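Activating signal cointegrator 1 complex subunit 2 (Homo sapiens, PDB 6YXQ) binds K63-linked polyubiquitin and, within the ASCC complex, recruits ASCC3 and ALKBH3 to sites of DNA alkylation damage, and also takes part in rescuing stalled ribosomes. Local coordinates at residues L236-M241 against P292-A297. Numbering follows the deposited sequence.
Sequences LTPSDM and PEMESA
Ser239 OG gives a weak hydrogen bond, 2.9 Å long, to Glu293 OE2, and a second weak bond ties the same hydroxyl to Lys300, two turns beyond Glu293 at the end of helix 279-300. Glu293 reaches the loop because its CG stands anti to the backbone N (chi1 -178°) and the chain then bends at chi2 (62°), bringing OE2 to the Ser239 hydroxyl while CG lies against the proline ring, 3.6 Å from Pro238 CD. The loop 236-241, which leads into helix 243-266, forms a type I beta turn with Pro238 and Ser239 at its corners, Thr237 O accepting from Asp240 N (2.9 Å) and also from Met241 N (3.0 Å), and Thr237 OG1 bonds to Asp240 OD2 from 64° above the carboxylate plane. Pro238 packs on the helix, where its CB meets Ala297 CB at 3.5 Å and its CG approaches Met294 CG at 4.2 Å. Leu246 of helix 243-266 also touches Pro238, placing this ring between two helices of the ASCC2 helical region. With an alanine at Glu293, Ser239 OG would probably lose its carboxylate acceptor and Pro238 CD the CG packed against it. Just past the end of helix 279-300, Arg301 bonds to Met241 O and, weakly, to Pro238 O.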
ATOM      1  N   LEU B 236       1.793 -14.397  31.611  1.00117.76           N
ATOM      2  CA  LEU B 236       1.512 -15.814  31.453  1.00100.61           C
ATOM      3  C   LEU B 236       2.121 -16.371  30.175  1.00 97.69           C
ATOM      4  O   LEU B 236       2.082 -15.735  29.119  1.00 97.34           O
ATOM      5  CB  LEU B 236       0.006 -16.052  31.451  1.00 95.16           C
ATOM      6  CG  LEU B 236      -0.651 -15.821  32.803  1.00 87.27           C
ATOM      7  CD1 LEU B 236      -2.167 -15.870  32.660  1.00 85.50           C
ATOM      8  CD2 LEU B 236      -0.136 -16.846  33.805  1.00 72.03           C
ATOM      9  N   THR B 237       2.675 -17.578  30.281  1.00 94.65           N
ATOM     10  CA  THR B 237       3.185 -18.274  29.116  1.00 93.59           C
ATOM     11  C   THR B 237       2.041 -18.569  28.145  1.00 95.35           C
ATOM     12  O   THR B 237       0.869 -18.540  28.530  1.00101.81           O
ATOM     13  CB  THR B 237       3.882 -19.568  29.535  1.00 97.97           C
ATOM     14  OG1 THR B 237       2.917 -20.482  30.075  1.00104.73           O
ATOM     15  CG2 THR B 237       4.958 -19.279  30.577  1.00 98.55           C
ATOM     16  N   PRO B 238       2.356 -18.826  26.872  1.00 82.10           N
ATOM     17  CA  PRO B 238       1.287 -19.094  25.894  1.00 79.16           C
ATOM     18  C   PRO B 238       0.337 -20.210  26.295  1.00 93.08           C
ATOM     19  O   PRO B 238      -0.823 -20.206  25.860  1.00 93.24           O
ATOM     20  CB  PRO B 238       2.066 -19.448  24.620  1.00 78.68           C
ATOM     21  CG  PRO B 238       3.350 -18.713  24.748  1.00 77.48           C
ATOM     22  CD  PRO B 238       3.667 -18.638  26.220  1.00 81.08           C
ATOM     23  N   SER B 239       0.783 -21.163  27.116  1.00102.46           N
ATOM     24  CA  SER B 239      -0.103 -22.248  27.525  1.00 93.40           C
ATOM     25  C   SER B 239      -1.217 -21.752  28.434  1.00 94.69           C
ATOM     26  O   SER B 239      -2.310 -22.329  28.448  1.00109.07           O
ATOM     27  CB  SER B 239       0.701 -23.345  28.221  1.00 85.96           C
ATOM     28  OG  SER B 239       1.939 -23.549  27.561  1.00 94.63           O
ATOM     29  N   ASP B 240      -0.973 -20.677  29.181  1.00 97.35           N
ATOM     30  CA  ASP B 240      -1.934 -20.169  30.155  1.00104.92           C
ATOM     31  C   ASP B 240      -2.697 -18.954  29.650  1.00105.60           C
ATOM     32  O   ASP B 240      -3.919 -18.895  29.788  1.00116.75           O
ATOM     33  CB  ASP B 240      -1.213 -19.835  31.463  1.00107.87           C
ATOM     34  CG  ASP B 240      -0.207 -20.893  31.840  1.00109.62           C
ATOM     35  OD1 ASP B 240      -0.576 -22.085  31.780  1.00115.68           O
ATOM     36  OD2 ASP B 240       0.943 -20.542  32.189  1.00 99.10           O
HETATM   37  N   MSE B 241      -1.992 -17.990  29.064  1.00107.69           N
HETATM   38  CA  MSE B 241      -2.572 -16.749  28.571  1.00106.67           C
HETATM   39  C   MSE B 241      -3.923 -16.901  27.860  1.00110.12           C
HETATM   40  O   MSE B 241      -4.200 -17.933  27.233  1.00111.98           O
HETATM   41  CB  MSE B 241      -1.580 -16.078  27.634  1.00115.60           C
HETATM   42  CG  MSE B 241      -1.421 -16.771  26.311  1.00130.41           C
HETATM   43 SE   MSE B 241      -0.346 -15.623  25.155  1.00132.72          SE
HETATM   44  CE  MSE B 241       1.018 -14.999  26.353  1.00122.63           C
ATOM     45  N   PRO B 292       9.494 -22.975  20.431  1.00 59.43           N
ATOM     46  CA  PRO B 292       9.034 -24.202  21.123  1.00 60.72           C
ATOM     47  C   PRO B 292       7.813 -24.000  22.008  1.00 76.87           C
ATOM     48  O   PRO B 292       6.856 -24.790  21.938  1.00 83.88           O
ATOM     49  CB  PRO B 292      10.270 -24.612  21.936  1.00 51.37           C
ATOM     50  CG  PRO B 292      11.422 -24.057  21.166  1.00 47.95           C
ATOM     51  CD  PRO B 292      10.931 -22.749  20.642  1.00 73.89           C
ATOM     52  N   GLU B 293       7.820 -22.963  22.846  1.00 88.35           N
ATOM     53  CA  GLU B 293       6.729 -22.778  23.797  1.00 87.45           C
ATOM     54  C   GLU B 293       5.408 -22.527  23.078  1.00 87.82           C
ATOM     55  O   GLU B 293       4.377 -23.113  23.432  1.00100.03           O
ATOM     56  CB  GLU B 293       7.061 -21.631  24.756  1.00 93.31           C
ATOM     57  CG  GLU B 293       6.017 -21.372  25.827  1.00101.30           C
ATOM     58  CD  GLU B 293       5.829 -22.554  26.756  1.00126.00           C
ATOM     59  OE1 GLU B 293       6.839 -23.206  27.105  1.00126.32           O
ATOM     60  OE2 GLU B 293       4.668 -22.835  27.131  1.00135.74           O
HETATM   61  N   MSE B 294       5.424 -21.678  22.056  1.00 75.19           N
HETATM   62  CA  MSE B 294       4.219 -21.347  21.308  1.00 79.87           C
HETATM   63  C   MSE B 294       3.712 -22.533  20.497  1.00 79.44           C
HETATM   64  O   MSE B 294       2.503 -22.752  20.388  1.00 68.94           O
HETATM   65  CB  MSE B 294       4.473 -20.164  20.380  1.00 71.73           C
HETATM   66  CG  MSE B 294       5.197 -18.987  21.005  1.00 87.36           C
HETATM   67 SE   MSE B 294       4.734 -17.412  19.965  1.00115.22          SE
HETATM   68  CE  MSE B 294       6.407 -16.610  19.554  1.00101.05           C
ATOM     69  N   GLU B 295       4.644 -23.294  19.922  1.00 77.39           N
ATOM     70  CA  GLU B 295       4.273 -24.546  19.268  1.00 77.82           C
ATOM     71  C   GLU B 295       3.513 -25.455  20.226  1.00 86.67           C
ATOM     72  O   GLU B 295       2.400 -25.912  19.922  1.00 93.89           O
ATOM     73  CB  GLU B 295       5.521 -25.251  18.743  1.00 78.57           C
ATOM     74  CG  GLU B 295       5.749 -25.113  17.249  1.00 90.38           C
ATOM     75  CD  GLU B 295       6.765 -26.117  16.733  1.00104.59           C
ATOM     76  OE1 GLU B 295       7.127 -26.046  15.539  1.00104.38           O
ATOM     77  OE2 GLU B 295       7.197 -26.982  17.528  1.00103.73           O
ATOM     78  N   SER B 296       4.099 -25.721  21.400  1.00 77.35           N
ATOM     79  CA  SER B 296       3.459 -26.632  22.344  1.00 75.77           C
ATOM     80  C   SER B 296       2.118 -26.091  22.816  1.00 81.48           C
ATOM     81  O   SER B 296       1.156 -26.851  22.970  1.00 91.54           O
ATOM     82  CB  SER B 296       4.372 -26.900  23.540  1.00 72.84           C
ATOM     83  OG  SER B 296       3.716 -27.743  24.478  1.00 85.32           O
ATOM     84  N   ALA B 297       2.031 -24.780  23.043  1.00 77.22           N
ATOM     85  CA  ALA B 297       0.784 -24.208  23.536  1.00 82.77           C
ATOM     86  C   ALA B 297      -0.323 -24.313  22.497  1.00 78.62           C
ATOM     87  O   ALA B 297      -1.460 -24.684  22.828  1.00 89.13           O
ATOM     88  CB  ALA B 297       1.000 -22.756  23.945  1.00 93.97           C
TER